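Local coordinates for Cyclo(L-leucyl-L-leucyl) synthase (Staphylococcus haemolyticus, PDB 6EZ3), which makes cyclo(L-leucyl-L-leucyl) from two leucyl-tRNAs without ATP, and also accepts other nonpolar residues such as phenylalanine and methionine, at residues D120-I125 / V172-P177; I116-I121 / N183-T188. All blocks are in the same frame, centred on the assembly; numbering follows the deposited sequence.

Contact 1 of 2, residues D120-I125 / V172-P177; sequences DIYKTI and VLAELP
In Y122, with chi1 at -169°, the ring swings out opposite the backbone N and its CE2 edge reaches the backbone of L173 and A174. I125, one turn further on, has CG1 beside its own N (chi1 -70°) and CG2 opposite it, which turns CG2 to L173 and CD1 to P177, both lying against L176. I125 CG2 meets L173 CD2 at 3.6 Å, the side chains sliding past each other in opposite directions, while I125 CD1 lies 3.8 Å from L176 CB and just as far from P177 CG. The proline also packs against I121, whose CG2 lies 3.7 Å from P177 CB. The tyrosine shows how an aromatic edge can meet a peptide group: Y122 CE2 is 3.3 Å from L173 O, near the ring plane, and the L173 side chain stands roughly perpendicular to that of Y122. Every link between the segments is apolar or van der Waals. F135 of helix 133-149 and L212 also cover I125. This is helix-to-helix packing in the Rossmann-like cyclodipeptide synthase fold; L173 and A174 belong to Y171-E175, assigned by similarity to substrate binding, and the CB of E175, possibly critical for catalysis, points away from 120-125.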
loop_
_atom_site.group_PDB
_atom_site.type_symbol
_atom_site.label_atom_id
_atom_site.label_comp_id
_atom_site.label_asym_id
_atom_site.label_seq_id
_atom_site.Cartn_x
_atom_site.Cartn_y
_atom_site.Cartn_z
ATOM N N ASP A 120 1.686 -0.861 17.526
ATOM C CA ASP A 120 0.427 -1.359 18.059
ATOM C C ASP A 120 -0.382 -2.101 16.998
ATOM O O ASP A 120 -0.695 -3.280 17.209
ATOM C CB ASP A 120 -0.394 -0.217 18.691
ATOM C CG ASP A 120 0.156 0.312 20.019
ATOM O OD1 ASP A 120 1.338 -0.021 20.364
ATOM O OD2 ASP A 120 -0.572 1.095 20.700
ATOM N N ILE A 121 -0.692 -1.431 15.857
ATOM C CA ILE A 121 -1.448 -1.988 14.731
ATOM C C ILE A 121 -0.743 -3.259 14.184
ATOM O O ILE A 121 -1.396 -4.303 14.085
ATOM C CB ILE A 121 -1.756 -0.926 13.634
ATOM C CG1 ILE A 121 -2.507 0.282 14.221
ATOM C CG2 ILE A 121 -2.597 -1.528 12.543
ATOM C CD1 ILE A 121 -2.526 1.587 13.377
ATOM N N TYR A 122 0.590 -3.192 13.900
ATOM C CA TYR A 122 1.360 -4.350 13.421
ATOM C C TYR A 122 1.243 -5.558 14.330
ATOM O O TYR A 122 1.041 -6.671 13.834
ATOM C CB TYR A 122 2.835 -4.023 13.201
ATOM C CG TYR A 122 3.575 -5.123 12.459
ATOM C CD1 TYR A 122 4.549 -5.885 13.092
ATOM C CD2 TYR A 122 3.292 -5.407 11.123
ATOM C CE1 TYR A 122 5.257 -6.880 12.404
ATOM C CE2 TYR A 122 3.975 -6.416 10.434
ATOM C CZ TYR A 122 4.959 -7.153 11.079
ATOM O OH TYR A 122 5.651 -8.128 10.386
ATOM N N LYS A 123 1.356 -5.342 15.660
ATOM C CA LYS A 123 1.245 -6.403 16.666
ATOM C C LYS A 123 -0.129 -7.072 16.579
ATOM O O LYS A 123 -0.194 -8.269 16.334
ATOM C CB LYS A 123 1.508 -5.855 18.074
ATOM C CG LYS A 123 1.508 -6.938 19.162
ATOM C CD LYS A 123 0.708 -6.527 20.387
ATOM C CE LYS A 123 1.557 -5.627 21.281
ATOM N NZ LYS A 123 0.857 -5.149 22.502
ATOM N N THR A 124 -1.210 -6.285 16.714
ATOM C CA THR A 124 -2.622 -6.691 16.601
ATOM C C THR A 124 -2.855 -7.519 15.330
ATOM O O THR A 124 -3.609 -8.487 15.390
ATOM C CB THR A 124 -3.496 -5.398 16.557
ATOM O OG1 THR A 124 -3.276 -4.615 17.736
ATOM C CG2 THR A 124 -4.969 -5.636 16.293
ATOM N N ILE A 125 -2.233 -7.124 14.186
ATOM C CA ILE A 125 -2.336 -7.845 12.912
ATOM C C ILE A 125 -1.576 -9.179 13.005
ATOM O O ILE A 125 -2.161 -10.205 12.676
ATOM C CB ILE A 125 -1.877 -6.983 11.699
ATOM C CG1 ILE A 125 -2.868 -5.849 11.408
ATOM C CG2 ILE A 125 -1.655 -7.833 10.447
ATOM C CD1 ILE A 125 -2.265 -4.707 10.645
ATOM N N VAL A 172 2.993 -8.241 3.199
ATOM C CA VAL A 172 1.548 -8.032 3.381
ATOM C C VAL A 172 1.293 -7.491 4.777
ATOM O O VAL A 172 0.699 -6.419 4.911
ATOM C CB VAL A 172 0.703 -9.312 3.099
ATOM C CG1 VAL A 172 -0.788 -9.067 3.308
ATOM C CG2 VAL A 172 0.963 -9.849 1.702
ATOM N N LEU A 173 1.777 -8.216 5.803
ATOM C CA LEU A 173 1.644 -7.868 7.224
ATOM C C LEU A 173 2.160 -6.481 7.551
ATOM O O LEU A 173 1.500 -5.759 8.288
ATOM C CB LEU A 173 2.338 -8.915 8.109
ATOM C CG LEU A 173 1.722 -10.313 8.081
ATOM C CD1 LEU A 173 2.694 -11.334 8.590
ATOM C CD2 LEU A 173 0.423 -10.364 8.858
ATOM N N ALA A 174 3.325 -6.110 6.980
ATOM C CA ALA A 174 3.987 -4.820 7.172
ATOM C C ALA A 174 3.265 -3.657 6.484
ATOM O O ALA A 174 3.268 -2.544 7.014
ATOM C CB ALA A 174 5.420 -4.898 6.700
ATOM N N GLU A 175 2.653 -3.917 5.305
ATOM C CA GLU A 175 1.900 -2.963 4.468
ATOM C C GLU A 175 0.507 -2.630 5.058
ATOM O O GLU A 175 0.047 -1.498 4.964
ATOM C CB GLU A 175 1.771 -3.569 3.050
ATOM C CG GLU A 175 1.097 -2.724 1.983
ATOM C CD GLU A 175 1.127 -3.344 0.595
ATOM O OE1 GLU A 175 2.161 -3.190 -0.089
ATOM O OE2 GLU A 175 0.128 -3.976 0.182
ATOM N N LEU A 176 -0.119 -3.634 5.689
ATOM C CA LEU A 176 -1.465 -3.660 6.264
ATOM C C LEU A 176 -1.806 -2.536 7.229
ATOM O O LEU A 176 -2.903 -1.976 7.081
ATOM C CB LEU A 176 -1.780 -5.002 6.916
ATOM C CG LEU A 176 -3.108 -5.571 6.449
ATOM C CD1 LEU A 176 -2.937 -6.422 5.220
ATOM C CD2 LEU A 176 -3.822 -6.280 7.534
ATOM N N PRO A 177 -0.935 -2.133 8.174
ATOM C CA PRO A 177 -1.311 -1.026 9.079
ATOM C C PRO A 177 -1.781 0.261 8.396
ATOM O O PRO A 177 -2.694 0.905 8.932
ATOM C CB PRO A 177 -0.062 -0.825 9.923
ATOM C CG PRO A 177 0.503 -2.245 10.015
ATOM C CD PRO A 177 0.362 -2.708 8.574
#

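Contact 2 of 2, residues I116-I121 / N183-T188; sequences IYYIDI and NPIINT
The ring of Y117 carries P184 over one face: P184 CB lies 4.0 Å from the Y117 ring centroid, 25° off the normal and displaced toward the rim, a CH-pi contact with a pyrrolidine. P184 CB is 3.7 Å from both Y117 CG and Y117 CD1, and over the same face, nearer the CD2 edge, P184 O is 3.7 Å from Y117 CD2. The neighbouring ring, Y118, is met instead at its edge, by I185 CD1 near the ring plane. Successive tyrosines on one helix thus offer two different surfaces to a short partner segment.

I185 fills the angle between them. Its CB points to the side, but with chi1 at -51° I185 CG1 bends back toward the helix, coming within 3.9 Å of Y118 N, and CG2 touches the Y118 side chain at CB. One turn on, I121 adds its far end: CD1 of I121 meets CD1 of I185 at 3.8 Å, the side chains crossing at a slant. The Y118 side chain then runs away from the segment to hydrogen-bond through its OH to the backbone O of A174, the hydroxyl being the donor. The weakly bonded helix at about 183-186 gives way at N187, whose phi is positive; past it T188 OG1 donates to N183 OD1, and T188 N to N183 O, closing the turn, while N183 ND2 bonds to N181 OD1 and K217 O. F112 and F178 lie against I185 from outside the two segments.

Chemically, then, the interface rests on aliphatic packing by I185 and one CH-pi contact from P184 CB, while N183 OD1, N183 ND2, T188 OG1 and T188 N find partners within or beside their own segment and the Y118 hydroxyl is spent on helix 162-175.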
loop_
_atom_site.group_PDB
_atom_site.type_symbol
_atom_site.label_atom_id
_atom_site.label_comp_id
_atom_site.label_asym_id
_atom_site.label_seq_id
_atom_site.Cartn_x
_atom_site.Cartn_y
_atom_site.Cartn_z
ATOM N N ILE A 116 4.978 4.215 17.740
ATOM C CA ILE A 116 4.106 3.546 18.706
ATOM C C ILE A 116 2.788 3.093 18.073
ATOM O O ILE A 116 2.368 1.965 18.341
ATOM C CB ILE A 116 3.898 4.375 20.013
ATOM C CG1 ILE A 116 3.194 5.720 19.751
ATOM C CG2 ILE A 116 5.228 4.613 20.716
ATOM C CD1 ILE A 116 2.530 6.344 20.987
ATOM N N TYR A 117 2.174 3.937 17.195
ATOM C CA TYR A 117 0.904 3.627 16.528
ATOM C C TYR A 117 1.029 2.519 15.497
ATOM O O TYR A 117 0.132 1.681 15.389
ATOM C CB TYR A 117 0.250 4.880 15.941
ATOM C CG TYR A 117 -0.154 5.873 17.003
ATOM C CD1 TYR A 117 -1.307 5.691 17.753
ATOM C CD2 TYR A 117 0.648 6.968 17.300
ATOM C CE1 TYR A 117 -1.679 6.598 18.743
ATOM C CE2 TYR A 117 0.296 7.875 18.295
ATOM C CZ TYR A 117 -0.876 7.695 19.008
ATOM O OH TYR A 117 -1.225 8.615 19.975
ATOM N N TYR A 118 2.143 2.489 14.755
ATOM C CA TYR A 118 2.379 1.427 13.777
ATOM C C TYR A 118 2.699 0.118 14.524
ATOM O O TYR A 118 2.156 -0.925 14.170
ATOM C CB TYR A 118 3.479 1.823 12.786
ATOM C CG TYR A 118 3.854 0.722 11.817
ATOM C CD1 TYR A 118 3.198 0.585 10.593
ATOM C CD2 TYR A 118 4.868 -0.189 12.120
ATOM C CE1 TYR A 118 3.540 -0.433 9.700
ATOM C CE2 TYR A 118 5.217 -1.204 11.233
ATOM C CZ TYR A 118 4.550 -1.324 10.028
ATOM O OH TYR A 118 4.926 -2.316 9.172
ATOM N N ILE A 119 3.535 0.195 15.587
ATOM C CA ILE A 119 3.918 -0.920 16.473
ATOM C C ILE A 119 2.668 -1.638 17.028
ATOM O O ILE A 119 2.594 -2.862 16.950
ATOM C CB ILE A 119 4.871 -0.422 17.592
ATOM C CG1 ILE A 119 6.301 -0.258 17.040
ATOM C CG2 ILE A 119 4.840 -1.338 18.832
ATOM C CD1 ILE A 119 7.163 0.719 17.748
ATOM N N ASP A 120 1.686 -0.861 17.526
ATOM C CA ASP A 120 0.427 -1.359 18.059
ATOM C C ASP A 120 -0.382 -2.101 16.998
ATOM O O ASP A 120 -0.695 -3.280 17.209
ATOM C CB ASP A 120 -0.394 -0.217 18.691
ATOM C CG ASP A 120 0.156 0.312 20.019
ATOM O OD1 ASP A 120 1.338 -0.021 20.364
ATOM O OD2 ASP A 120 -0.572 1.095 20.700
ATOM N N ILE A 121 -0.692 -1.431 15.857
ATOM C CA ILE A 121 -1.448 -1.988 14.731
ATOM C C ILE A 121 -0.743 -3.259 14.184
ATOM O O ILE A 121 -1.396 -4.303 14.085
ATOM C CB ILE A 121 -1.756 -0.926 13.634
ATOM C CG1 ILE A 121 -2.507 0.282 14.221
ATOM C CG2 ILE A 121 -2.597 -1.528 12.543
ATOM C CD1 ILE A 121 -2.526 1.587 13.377
ATOM N N ASN A 183 -4.117 7.049 9.611
ATOM C CA ASN A 183 -4.309 8.340 10.298
ATOM C C ASN A 183 -3.368 8.637 11.482
ATOM O O ASN A 183 -2.736 9.688 11.435
ATOM C CB ASN A 183 -5.749 8.512 10.731
ATOM C CG ASN A 183 -6.697 8.381 9.600
ATOM O OD1 ASN A 183 -6.805 9.282 8.781
ATOM N ND2 ASN A 183 -7.344 7.227 9.494
ATOM N N PRO A 184 -3.235 7.808 12.541
ATOM C CA PRO A 184 -2.327 8.191 13.632
ATOM C C PRO A 184 -0.825 8.006 13.324
ATOM O O PRO A 184 0.019 8.537 14.054
ATOM C CB PRO A 184 -2.788 7.305 14.776
ATOM C CG PRO A 184 -3.315 6.083 14.113
ATOM C CD PRO A 184 -3.873 6.502 12.804
ATOM N N ILE A 185 -0.498 7.246 12.259
ATOM C CA ILE A 185 0.865 6.964 11.832
ATOM C C ILE A 185 1.393 8.162 11.021
ATOM O O ILE A 185 2.339 8.819 11.445
ATOM C CB ILE A 185 0.969 5.608 11.067
ATOM C CG1 ILE A 185 0.325 4.435 11.845
ATOM C CG2 ILE A 185 2.406 5.296 10.754
ATOM C CD1 ILE A 185 -0.047 3.248 11.027
ATOM N N ILE A 186 0.770 8.466 9.891
ATOM C CA ILE A 186 1.137 9.576 8.996
ATOM C C ILE A 186 0.564 10.919 9.452
ATOM O O ILE A 186 0.782 11.941 8.785
ATOM C CB ILE A 186 0.759 9.282 7.515
ATOM C CG1 ILE A 186 -0.792 9.191 7.318
ATOM C CG2 ILE A 186 1.525 8.031 7.009
ATOM C CD1 ILE A 186 -1.225 9.493 5.991
ATOM N N ASN A 187 -0.196 10.905 10.560
ATOM C CA ASN A 187 -0.800 12.067 11.198
ATOM C C ASN A 187 -1.827 12.815 10.314
ATOM O O ASN A 187 -1.635 13.995 9.988
ATOM C CB ASN A 187 0.263 13.023 11.763
ATOM C CG ASN A 187 -0.256 13.728 12.966
ATOM O OD1 ASN A 187 -0.613 14.903 12.890
ATOM N ND2 ASN A 187 -0.448 12.974 14.063
ATOM N N THR A 188 -2.936 12.124 9.970
ATOM C CA THR A 188 -4.058 12.687 9.210
ATOM C C THR A 188 -5.341 12.576 10.036
ATOM O O THR A 188 -5.406 11.756 10.958
ATOM C CB THR A 188 -4.228 12.057 7.806
ATOM O OG1 THR A 188 -4.153 10.641 7.880
ATOM C CG2 THR A 188 -3.240 12.572 6.802
#

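Read from the N terminus, helix 116-131 comes first and supplies one side of both contacts, which overlap at D120 and I121. The chain then passes through helix 133-149 and helix 162-175, and contact 1 closes that 46-residue excursion when 172-177 returns to the helix. Helix 177-181 follows, and contact 2 closes the longer 61-residue loop with 183-188, just before strand 191-195. The smaller loop therefore lies within the larger, and the later partner sits on the earlier part of helix 116-131, so the order is reversed. P177 bridges the two by packing on Y118. Together the contacts join this helix to helix 162-175 and to the segment leading into the central sheet.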